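PDB 4AWD: beta-porphyranase B from Bacteroides plebeius, which hydrolyses the sulfated red-algal polysaccharide porphyran at the linkages between beta-D-galactopyranose and alpha-L-galactopyranose-6-sulfate, leaving mostly a disaccharide. Local coordinates for residues S30-H35 / T55-G60; G78-T83 / G114-L119; Y135-M140 / Y311-A316; T145-T150 / T286-W291. One frame throughout, in Å; residues are numbered along the deposited sequence.

Interaction 1: residues S30-H35 / T55-G60; sequences SLAEEH and TDEFNG. With CA (calcium ion), chain C.
L31 and E57 bring a short N-terminal helix, residues 30-34, against the loop 55-60 that carries two ligands of the calcium site. E57 is the side chain to follow. Its CB leaves the backbone with CG anti to the carbonyl carbon (chi1 -60°), and a second bend at chi2 (-61°) turns the carboxylate up to the first turn of the helix. There CD packs against CB of L31 at 3.7 Å. OE2 faces the start of the helix and reaches the backbone through water 1, which takes the N-H of A32 and gives a hydrogen bond to OE2, 2.8 Å from water to acceptor. OE1 turns to the metal side: it accepts a hydrogen bond from water 2 at 2.7 Å, and R315 forms a salt bridge with the same oxygen. With R315 so close, the carboxylate is probably kept ionised.

Beyond the glutamate, L31 reaches across the side chain of N59 at about a right angle, its CD1 4.0 Å from ND2. On the other flank the methyl of A32 meets CG2 of T55 at 3.8 Å. The calcium ion itself takes O of E57 at 2.4 Å, OD1 of N59 and water 2, with G94 and D312 completing the protein ligands. D56 OD1 accepts from F58 N at 2.8 Å, an Asx turn spanning D56 to F58, around the ligand E57. The whole is a loop-built calcium site with mixed backbone and side-chain oxygens, set on the outside of a GH16 beta-sandwich.

Interaction 2: residues G78-T83 / G114-L119; sequences GRPPAT and GDKYRL
Y117 OH donates a hydrogen bond to O of G78 at 2.6 Å, tilted 30° from the carbonyl plane. It ties the loop 78-81 to the start of strand 117-126, where strand 82-84 joins it as a parallel neighbour in the beta-sandwich of this GH16 enzyme. The backbone bonds beside it begin at a single oxygen: O of P81 accepts both R118 N, at 3.0 Å, and L119 N, at 3.1 Å. The next rung runs the other way, from T83 N to O of L119. A82 and L119 thus form the parallel bridge, and their CB atoms touch on the same face of the sheet. Opposite E107, K116 and Y117 form a classic beta bulge.

The loop contains a cis peptide bond before P81 and is closed by A82 N bonding to O of R79. T83 OG1, anti to its own backbone nitrogen (chi1 -178°), reaches back to accept from G78 N. That same rotamer puts CG2 over the phenol, next to CB.

Over one face of the Y117 ring T83 CB sits 3.6 Å from the centroid and 7° off the normal, a CH-pi contact; over the opposite face lies CG of K116. At the rim, C of P81 lies in the ring plane. R79, probably substrate-binding as in relatives, leaves the backbone away from strand 117-126, and its NH1 forms a salt bridge with E287 and a hydrogen bond with O of T288. Farther out, the ring of P80 runs alongside the lysine chain, with CG of P80 3.7 Å from CG of K116.

Interaction 3: residues Y135-M140 / Y311-A316; sequences YYETRM and YDWVRA. With CA (calcium ion), chain C.
Two antiparallel strands of the GH16 beta-sandwich meet here, 135-140 and 313-316, their axes 168° apart. E137 and R315 are the hydrogen-bonded pair: R315 N gives O of E137 a bond of 2.9 Å that is almost straight at the hydrogen (171°), while the return bond is weak. T138 adds a side-chain bond, OG1 donating to O of W313 at 2.7 Å. The chain turns a corner at D312, with D312 N bonded to O of R139 at 2.8 Å and Y311 lying opposite M140 on the far side of the turn.

At the corner, R139 holds D312 side-on, with NE and NH2 both on OD2. NE, at 2.9 Å, meets the anti lone pair of OD2; NH2 comes from above the carboxylate plane. The other oxygen, OD1, binds calcium at 2.4 Å and the backbone O of D312 binds it too, so arginine and metal divide the carboxylate between them and together fix its rotation.

W313 is sandwiched. CB of R139 lies over one face, 3.9 Å from the five-membered ring's centroid, and the guanidinium of R315, its NH1 turned to E57, lies over the opposite face. On the sheet face bearing T138 and V314, SD of M140 makes an oblique Met-aromatic contact with Y311, 3.5 Å from CE2; Y311 OH is bonded to O of T150. The whole is an antiparallel pair inside the GH16 beta-sandwich whose corner at D312 supplies two calcium ligands.

Interaction 4: residues T145-T150 / T286-W291; sequences TTMSST and TETYDW
S148 and E287 meet where the irregular lead-in to strand 149-163 passes the loop 286-291, the end-to-end directions of 147-150 and 286-289 being 118° apart. One direct backbone bond joins them: S148 N to O of E287, 2.8 Å, with an angle of 163° at the hydrogen. The serine OG, lodged between the backbone nitrogen and the carbonyl carbon (chi1 64°), accepts from E287 N at 2.7 Å and donates to OE1 at 2.9 Å, on the anti side of the carboxylate. E287, probably substrate-binding as in relatives, is thus held by backbone and carboxylate alike; its OE2 faces R79, and OE1 also binds a glycerol, probably from the crystallisation liquor, though it may mark the pocket.

CB of S148 approaches the Y289 phenol obliquely, 3.5 Å from its OH, which is hydrogen-bonded to E181, the predicted proton donor. M147 lays CE against CG2 of T286 at 3.6 Å. Two waters bridge the segments: water 3 links O of T146 to Y289 N, water 4 O of S148 to T286 OG1. The contact lies where strand 149-163 begins and its antiparallel neighbour 281-285 has just ended, with T286 and M147 packing on strand 95-107 and T288 on 82-84.

In the fold
Interactions 1 and 3 share the calcium ion and water 2, their centres 9 Å apart: D56 N meets O of V314 at 2.7 Å, probably a hydrogen bond, and E57 OE1 lies 2.8 Å from R315 NH1. Interactions 2 and 4 form the other cluster, centres 12 Å apart, where R79 NH1 comes within 2.8 Å of E287 OE2, both residues probably substrate-binding, as in relatives, with a glycerol beside them; P81 CD also packs on T288 CG2 at 3.2 Å. Interaction 3 reaches interaction 4 where M140 SD packs on S149 CB, 3.6 Å apart. The calcium end and the substrate end are well separated: the centres of interactions 1 and 2 are 34 Å apart.

Interaction 1: residues S30-H35 / T55-G60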
# COMPACT_ATOMS: atom_id res chain seq x y z
N SER A 30 20.98 0.98 10.25
CA SER A 30 22.17 1.40 9.49
C SER A 30 21.96 1.44 7.98
O SER A 30 22.45 2.35 7.29
CB SER A 30 23.37 0.50 9.78
OG SER A 30 23.43 0.15 11.16
N LEU A 31 21.26 0.43 7.47
CA LEU A 31 21.02 0.35 6.04
C LEU A 31 20.13 1.50 5.59
O LEU A 31 20.38 2.10 4.54
CB LEU A 31 20.44 -1.01 5.66
CG LEU A 31 21.48 -2.14 5.64
CD1 LEU A 31 20.81 -3.46 5.36
CD2 LEU A 31 22.56 -1.88 4.60
N ALA A 32 19.14 1.83 6.41
CA ALA A 32 18.24 2.95 6.13
C ALA A 32 18.95 4.29 6.20
O ALA A 32 18.69 5.16 5.37
CB ALA A 32 17.02 2.93 7.06
N GLU A 33 19.83 4.46 7.18
CA GLU A 33 20.63 5.69 7.29
C GLU A 33 21.49 5.88 6.04
O GLU A 33 21.53 6.96 5.46
CB GLU A 33 21.52 5.68 8.54
CG GLU A 33 22.30 6.96 8.79
CD GLU A 33 21.47 8.06 9.46
OE1 GLU A 33 20.31 7.80 9.88
OE2 GLU A 33 21.99 9.20 9.58
N GLU A 34 22.16 4.80 5.63
CA GLU A 34 22.99 4.80 4.43
C GLU A 34 22.17 5.12 3.17
O GLU A 34 22.68 5.76 2.26
CB GLU A 34 23.71 3.46 4.31
CG GLU A 34 24.58 3.27 3.05
CD GLU A 34 25.82 4.18 2.98
OE1 GLU A 34 26.34 4.63 4.05
OE2 GLU A 34 26.28 4.44 1.85
N HIS A 35 20.91 4.68 3.14
CA HIS A 35 20.02 4.91 1.99
C HIS A 35 19.62 6.39 1.75
O HIS A 35 19.07 6.72 0.70
CB HIS A 35 18.77 4.02 2.09
CG HIS A 35 17.91 4.01 0.85
ND1 HIS A 35 18.38 3.60 -0.38
CD2 HIS A 35 16.62 4.36 0.66
CE1 HIS A 35 17.42 3.71 -1.28
NE2 HIS A 35 16.34 4.16 -0.67
N THR A 55 10.17 1.56 9.73
CA THR A 55 11.37 1.17 9.03
C THR A 55 11.73 -0.21 9.50
O THR A 55 11.75 -0.49 10.71
CB THR A 55 12.52 2.18 9.30
OG1 THR A 55 12.24 3.42 8.63
CG2 THR A 55 13.83 1.65 8.78
N ASP A 56 12.01 -1.08 8.53
CA ASP A 56 12.38 -2.46 8.80
C ASP A 56 13.08 -3.13 7.63
O ASP A 56 12.56 -3.14 6.49
CB ASP A 56 11.15 -3.30 9.18
CG ASP A 56 11.50 -4.49 10.07
OD1 ASP A 56 12.58 -5.11 9.89
OD2 ASP A 56 10.68 -4.81 10.96
N GLU A 57 14.23 -3.73 7.93
CA GLU A 57 15.03 -4.41 6.94
C GLU A 57 14.61 -5.87 6.81
O GLU A 57 14.97 -6.55 5.86
CB GLU A 57 16.51 -4.31 7.32
CG GLU A 57 17.04 -2.88 7.41
CD GLU A 57 16.95 -2.12 6.08
OE1 GLU A 57 17.07 -2.73 4.99
OE2 GLU A 57 16.78 -0.88 6.14
N PHE A 58 13.83 -6.34 7.77
CA PHE A 58 13.37 -7.74 7.80
C PHE A 58 14.55 -8.72 7.69
O PHE A 58 14.48 -9.74 7.00
CB PHE A 58 12.31 -8.03 6.70
CG PHE A 58 11.18 -7.03 6.65
CD1 PHE A 58 10.25 -6.94 7.68
CD2 PHE A 58 11.04 -6.19 5.54
CE1 PHE A 58 9.19 -6.01 7.61
CE2 PHE A 58 9.99 -5.26 5.46
CZ PHE A 58 9.06 -5.17 6.49
N ASN A 59 15.64 -8.40 8.39
CA ASN A 59 16.85 -9.22 8.30
C ASN A 59 17.03 -10.15 9.49
O ASN A 59 18.08 -10.79 9.65
CB ASN A 59 18.10 -8.34 8.06
CG ASN A 59 18.16 -7.80 6.62
OD1 ASN A 59 17.35 -8.17 5.76
ND2 ASN A 59 19.12 -6.92 6.35
N GLY A 60 16.00 -10.23 10.33
CA GLY A 60 16.01 -11.12 11.48
C GLY A 60 15.37 -12.48 11.24
O GLY A 60 15.19 -12.92 10.10
CA CA C . 16.25 -7.17 3.88
O HOH W 1 18.16 0.05 8.33
O HOH W 2 17.64 -5.27 4.15

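Interaction 2: residues G78-T83 / G114-L119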
# COMPACT_ATOMS: atom_id res chain seq x y z
N GLY A 78 -10.85 -9.79 3.60
CA GLY A 78 -10.39 -9.32 2.28
C GLY A 78 -11.51 -9.13 1.26
O GLY A 78 -12.69 -9.29 1.58
N ARG A 79 -11.13 -8.78 0.04
CA ARG A 79 -12.06 -8.67 -1.07
C ARG A 79 -12.26 -10.07 -1.61
O ARG A 79 -11.29 -10.68 -2.07
CB ARG A 79 -11.49 -7.75 -2.17
CG ARG A 79 -12.50 -7.38 -3.28
CD ARG A 79 -12.00 -6.29 -4.23
NE ARG A 79 -11.64 -5.06 -3.53
CZ ARG A 79 -10.38 -4.67 -3.29
NH1 ARG A 79 -9.35 -5.41 -3.68
NH2 ARG A 79 -10.16 -3.54 -2.64
N PRO A 80 -13.49 -10.60 -1.55
CA PRO A 80 -13.69 -11.98 -2.02
C PRO A 80 -13.16 -12.13 -3.46
O PRO A 80 -13.34 -11.23 -4.27
CB PRO A 80 -15.22 -12.16 -1.96
CG PRO A 80 -15.70 -11.13 -0.98
CD PRO A 80 -14.73 -9.99 -1.02
N PRO A 81 -12.53 -13.28 -3.77
CA PRO A 81 -12.50 -14.47 -2.93
C PRO A 81 -11.22 -14.68 -2.09
O PRO A 81 -10.97 -15.82 -1.66
CB PRO A 81 -12.65 -15.60 -3.96
CG PRO A 81 -12.08 -15.01 -5.26
CD PRO A 81 -11.92 -13.53 -5.08
N ALA A 82 -10.44 -13.63 -1.86
CA ALA A 82 -9.26 -13.77 -0.97
C ALA A 82 -9.38 -12.95 0.30
O ALA A 82 -9.82 -11.80 0.28
CB ALA A 82 -7.96 -13.41 -1.70
N THR A 83 -8.95 -13.52 1.40
CA THR A 83 -8.81 -12.74 2.61
C THR A 83 -7.35 -12.76 3.08
O THR A 83 -6.44 -13.00 2.26
CB THR A 83 -9.85 -13.17 3.68
OG1 THR A 83 -9.71 -12.33 4.84
CG2 THR A 83 -9.73 -14.64 4.05
N GLY A 114 -17.82 -21.02 5.34
CA GLY A 114 -18.65 -20.28 4.41
C GLY A 114 -18.05 -20.40 3.02
O GLY A 114 -17.09 -21.14 2.84
N ASP A 115 -18.61 -19.68 2.05
CA ASP A 115 -18.20 -19.81 0.65
C ASP A 115 -17.63 -18.52 0.09
O ASP A 115 -17.47 -18.37 -1.13
CB ASP A 115 -19.40 -20.25 -0.18
CG ASP A 115 -20.09 -21.47 0.40
OD1 ASP A 115 -19.45 -22.55 0.42
OD2 ASP A 115 -21.25 -21.35 0.84
N LYS A 116 -17.34 -17.58 0.98
CA LYS A 116 -16.88 -16.26 0.57
C LYS A 116 -15.42 -16.31 0.15
O LYS A 116 -15.06 -15.74 -0.87
CB LYS A 116 -17.13 -15.24 1.68
CG LYS A 116 -16.73 -13.81 1.33
CD LYS A 116 -17.25 -12.78 2.36
CE LYS A 116 -18.79 -12.68 2.37
NZ LYS A 116 -19.30 -12.08 1.10
N TYR A 117 -14.59 -17.03 0.92
CA TYR A 117 -13.12 -17.04 0.72
C TYR A 117 -12.53 -18.43 0.47
O TYR A 117 -12.78 -19.37 1.22
CB TYR A 117 -12.40 -16.42 1.93
CG TYR A 117 -12.82 -15.00 2.23
CD1 TYR A 117 -12.55 -13.98 1.31
CD2 TYR A 117 -13.46 -14.67 3.42
CE1 TYR A 117 -12.93 -12.67 1.57
CE2 TYR A 117 -13.83 -13.36 3.69
CZ TYR A 117 -13.56 -12.37 2.74
OH TYR A 117 -13.92 -11.07 2.98
N ARG A 118 -11.75 -18.55 -0.60
CA ARG A 118 -11.03 -19.79 -0.90
C ARG A 118 -9.57 -19.52 -1.18
O ARG A 118 -8.81 -20.44 -1.48
CB ARG A 118 -11.68 -20.55 -2.06
CG ARG A 118 -11.61 -19.81 -3.39
CD ARG A 118 -12.27 -20.57 -4.50
NE ARG A 118 -11.77 -20.15 -5.81
CZ ARG A 118 -12.36 -19.25 -6.60
NH1 ARG A 118 -13.49 -18.64 -6.24
NH2 ARG A 118 -11.81 -18.96 -7.78
N LEU A 119 -9.17 -18.25 -1.10
CA LEU A 119 -7.78 -17.86 -1.23
C LEU A 119 -7.35 -17.09 0.01
O LEU A 119 -8.12 -16.30 0.58
CB LEU A 119 -7.56 -17.03 -2.50
CG LEU A 119 -7.61 -17.74 -3.86
CD1 LEU A 119 -7.76 -16.74 -4.99
CD2 LEU A 119 -6.37 -18.60 -4.08

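Interaction 3: residues Y135-M140 / Y311-A316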
# COMPACT_ATOMS: atom_id res chain seq x y z
N TYR A 135 9.10 10.62 3.90
CA TYR A 135 9.42 9.78 2.75
C TYR A 135 9.28 8.30 3.12
O TYR A 135 9.70 7.85 4.19
CB TYR A 135 10.83 10.08 2.24
CG TYR A 135 11.16 9.48 0.90
CD1 TYR A 135 11.68 8.18 0.81
CD2 TYR A 135 10.94 10.18 -0.28
CE1 TYR A 135 11.98 7.60 -0.44
CE2 TYR A 135 11.24 9.62 -1.53
CZ TYR A 135 11.76 8.33 -1.60
OH TYR A 135 12.05 7.77 -2.82
N TYR A 136 8.67 7.55 2.21
CA TYR A 136 8.31 6.16 2.46
C TYR A 136 8.64 5.36 1.22
O TYR A 136 8.35 5.80 0.11
CB TYR A 136 6.81 6.08 2.78
CG TYR A 136 6.45 6.91 4.00
CD1 TYR A 136 6.50 6.35 5.29
CD2 TYR A 136 6.08 8.23 3.87
CE1 TYR A 136 6.20 7.11 6.40
CE2 TYR A 136 5.76 9.00 4.98
CZ TYR A 136 5.82 8.43 6.24
OH TYR A 136 5.52 9.21 7.33
N GLU A 137 9.23 4.19 1.41
CA GLU A 137 9.75 3.45 0.27
C GLU A 137 9.90 1.98 0.60
O GLU A 137 10.21 1.63 1.74
CB GLU A 137 11.12 4.02 -0.14
CG GLU A 137 11.64 3.49 -1.48
CD GLU A 137 12.59 4.45 -2.17
OE1 GLU A 137 13.78 4.49 -1.80
OE2 GLU A 137 12.12 5.17 -3.07
N THR A 138 9.71 1.13 -0.40
CA THR A 138 9.99 -0.29 -0.26
C THR A 138 10.71 -0.81 -1.49
O THR A 138 10.56 -0.27 -2.60
CB THR A 138 8.68 -1.11 -0.00
OG1 THR A 138 9.03 -2.45 0.32
CG2 THR A 138 7.76 -1.12 -1.21
N ARG A 139 11.53 -1.85 -1.28
CA ARG A 139 12.09 -2.67 -2.35
C ARG A 139 11.26 -3.96 -2.40
O ARG A 139 11.32 -4.79 -1.49
CB ARG A 139 13.58 -2.98 -2.12
CG ARG A 139 14.33 -3.38 -3.39
CD ARG A 139 15.86 -3.30 -3.28
NE ARG A 139 16.41 -4.59 -2.92
CZ ARG A 139 16.95 -5.47 -3.75
NH1 ARG A 139 17.09 -5.20 -5.04
NH2 ARG A 139 17.37 -6.63 -3.28
N MET A 140 10.49 -4.10 -3.48
CA MET A 140 9.50 -5.16 -3.60
C MET A 140 9.70 -5.95 -4.89
O MET A 140 10.04 -5.40 -5.94
CB MET A 140 8.07 -4.56 -3.60
CG MET A 140 6.95 -5.60 -3.63
SD MET A 140 5.35 -4.80 -3.73
CE MET A 140 5.37 -4.26 -5.46
N TYR A 311 9.37 -8.38 0.15
CA TYR A 311 9.78 -7.04 0.51
C TYR A 311 11.13 -7.12 1.20
O TYR A 311 11.23 -7.65 2.32
CB TYR A 311 8.74 -6.38 1.44
CG TYR A 311 7.34 -6.35 0.88
CD1 TYR A 311 6.50 -7.47 0.97
CD2 TYR A 311 6.85 -5.20 0.27
CE1 TYR A 311 5.22 -7.45 0.46
CE2 TYR A 311 5.55 -5.17 -0.25
CZ TYR A 311 4.75 -6.29 -0.15
OH TYR A 311 3.48 -6.25 -0.66
N ASP A 312 12.15 -6.63 0.52
CA ASP A 312 13.51 -6.58 1.05
C ASP A 312 13.58 -5.62 2.24
O ASP A 312 14.23 -5.91 3.24
CB ASP A 312 14.51 -6.14 -0.03
CG ASP A 312 15.96 -6.29 0.40
OD1 ASP A 312 16.20 -6.78 1.52
OD2 ASP A 312 16.86 -5.93 -0.38
N TRP A 313 12.89 -4.50 2.14
CA TRP A 313 12.81 -3.59 3.26
C TRP A 313 11.67 -2.61 3.12
O TRP A 313 11.13 -2.42 2.03
CB TRP A 313 14.13 -2.81 3.46
CG TRP A 313 14.77 -2.31 2.20
CD1 TRP A 313 15.84 -2.87 1.54
CD2 TRP A 313 14.41 -1.14 1.45
NE1 TRP A 313 16.17 -2.11 0.44
CE2 TRP A 313 15.31 -1.05 0.36
CE3 TRP A 313 13.43 -0.15 1.60
CZ2 TRP A 313 15.24 -0.03 -0.58
CZ3 TRP A 313 13.37 0.88 0.67
CH2 TRP A 313 14.27 0.93 -0.40
N VAL A 314 11.32 -2.00 4.24
CA VAL A 314 10.43 -0.87 4.24
C VAL A 314 11.20 0.22 4.97
O VAL A 314 11.72 -0.02 6.07
CB VAL A 314 9.11 -1.25 4.91
CG1 VAL A 314 8.34 -0.03 5.36
CG2 VAL A 314 8.26 -2.11 3.94
N ARG A 315 11.34 1.40 4.37
CA ARG A 315 12.13 2.45 5.01
C ARG A 315 11.40 3.79 5.00
O ARG A 315 10.92 4.23 3.96
CB ARG A 315 13.56 2.52 4.44
CG ARG A 315 14.20 1.10 4.31
CD ARG A 315 15.71 1.00 4.35
NE ARG A 315 16.39 1.16 3.07
CZ ARG A 315 17.34 0.37 2.57
NH1 ARG A 315 17.77 -0.72 3.19
NH2 ARG A 315 17.88 0.67 1.40
N ALA A 316 11.28 4.41 6.17
CA ALA A 316 10.59 5.69 6.30
C ALA A 316 11.51 6.78 6.84
O ALA A 316 12.41 6.51 7.64
CB ALA A 316 9.36 5.56 7.18
CA CA C . 16.25 -7.17 3.88
O HOH W 2 17.64 -5.27 4.15

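Interaction 4: residues T145-T150 / T286-W291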
# COMPACT_ATOMS: atom_id res chain seq x y z
N THR A 145 1.64 -13.90 -10.08
CA THR A 145 0.33 -14.26 -9.59
C THR A 145 -0.60 -13.14 -10.01
O THR A 145 -0.15 -12.01 -10.24
CB THR A 145 0.44 -14.39 -8.05
OG1 THR A 145 0.46 -15.77 -7.65
CG2 THR A 145 -0.65 -13.66 -7.33
N THR A 146 -1.90 -13.44 -10.11
CA THR A 146 -2.91 -12.43 -10.39
C THR A 146 -3.49 -11.77 -9.12
O THR A 146 -4.56 -11.16 -9.16
CB THR A 146 -4.08 -13.00 -11.21
OG1 THR A 146 -4.53 -14.21 -10.61
CG2 THR A 146 -3.70 -13.24 -12.68
N MET A 147 -2.78 -11.92 -8.00
CA MET A 147 -3.08 -11.17 -6.78
C MET A 147 -2.09 -10.02 -6.63
O MET A 147 -0.95 -10.09 -7.11
CB MET A 147 -3.07 -12.09 -5.54
CG MET A 147 -4.33 -12.91 -5.43
SD MET A 147 -4.35 -14.13 -4.11
CE MET A 147 -4.38 -13.08 -2.65
N SER A 148 -2.54 -8.95 -5.98
CA SER A 148 -1.79 -7.70 -5.92
C SER A 148 -0.53 -7.84 -5.06
O SER A 148 -0.48 -8.67 -4.16
CB SER A 148 -2.65 -6.59 -5.32
OG SER A 148 -2.98 -6.91 -3.97
N SER A 149 0.47 -7.03 -5.38
CA SER A 149 1.59 -6.76 -4.49
C SER A 149 1.51 -5.27 -4.24
O SER A 149 1.56 -4.50 -5.19
CB SER A 149 2.93 -7.10 -5.15
OG SER A 149 3.00 -8.47 -5.52
N THR A 150 1.36 -4.85 -2.98
CA THR A 150 1.14 -3.44 -2.70
C THR A 150 1.95 -2.92 -1.52
O THR A 150 2.39 -3.68 -0.67
CB THR A 150 -0.35 -3.13 -2.44
OG1 THR A 150 -0.78 -3.86 -1.29
CG2 THR A 150 -1.22 -3.49 -3.62
N THR A 286 -1.65 -8.11 0.12
CA THR A 286 -1.74 -9.04 -1.00
C THR A 286 -3.24 -9.35 -1.22
O THR A 286 -3.89 -9.93 -0.35
CB THR A 286 -0.91 -10.29 -0.63
OG1 THR A 286 0.32 -10.29 -1.37
CG2 THR A 286 -1.66 -11.52 -0.86
N GLU A 287 -3.80 -8.91 -2.35
CA GLU A 287 -5.25 -8.96 -2.48
C GLU A 287 -5.74 -9.39 -3.83
O GLU A 287 -4.98 -9.62 -4.80
CB GLU A 287 -5.88 -7.61 -2.14
CG GLU A 287 -6.11 -6.70 -3.33
CD GLU A 287 -5.83 -5.25 -3.00
OE1 GLU A 287 -4.64 -4.91 -2.80
OE2 GLU A 287 -6.80 -4.45 -2.91
N THR A 288 -7.04 -9.58 -3.89
CA THR A 288 -7.65 -9.98 -5.13
C THR A 288 -8.57 -8.78 -5.56
O THR A 288 -9.13 -8.06 -4.71
CB THR A 288 -8.29 -11.42 -4.89
OG1 THR A 288 -8.18 -12.27 -6.04
CG2 THR A 288 -9.63 -11.34 -4.43
N TYR A 289 -8.63 -8.53 -6.88
CA TYR A 289 -9.42 -7.40 -7.46
C TYR A 289 -10.59 -7.90 -8.28
O TYR A 289 -10.45 -8.90 -9.00
CB TYR A 289 -8.57 -6.59 -8.41
CG TYR A 289 -7.41 -5.81 -7.83
CD1 TYR A 289 -7.61 -4.73 -6.98
CD2 TYR A 289 -6.10 -6.12 -8.21
CE1 TYR A 289 -6.54 -4.01 -6.48
CE2 TYR A 289 -5.04 -5.42 -7.72
CZ TYR A 289 -5.25 -4.36 -6.85
OH TYR A 289 -4.16 -3.65 -6.38
N ASP A 290 -11.72 -7.19 -8.23
CA ASP A 290 -12.93 -7.58 -8.98
C ASP A 290 -12.73 -7.48 -10.49
O ASP A 290 -13.43 -8.14 -11.27
CB ASP A 290 -14.13 -6.72 -8.58
CG ASP A 290 -14.53 -6.91 -7.14
OD1 ASP A 290 -14.09 -7.92 -6.51
OD2 ASP A 290 -15.29 -6.04 -6.62
N TRP A 291 -11.78 -6.64 -10.90
CA TRP A 291 -11.52 -6.44 -12.33
C TRP A 291 -10.53 -7.45 -12.89
O TRP A 291 -10.20 -7.42 -14.07
CB TRP A 291 -11.10 -5.01 -12.63
CG TRP A 291 -10.02 -4.47 -11.73
CD1 TRP A 291 -10.20 -3.67 -10.64
CD2 TRP A 291 -8.60 -4.67 -11.86
NE1 TRP A 291 -8.98 -3.35 -10.08
CE2 TRP A 291 -7.98 -3.95 -10.81
CE3 TRP A 291 -7.79 -5.37 -12.76
CZ2 TRP A 291 -6.58 -3.92 -10.63
CZ3 TRP A 291 -6.41 -5.36 -12.58
CH2 TRP A 291 -5.82 -4.63 -11.52
O HOH W 3 -7.34 -10.47 -8.65
O HOH W 4 0.77 -11.19 -4.23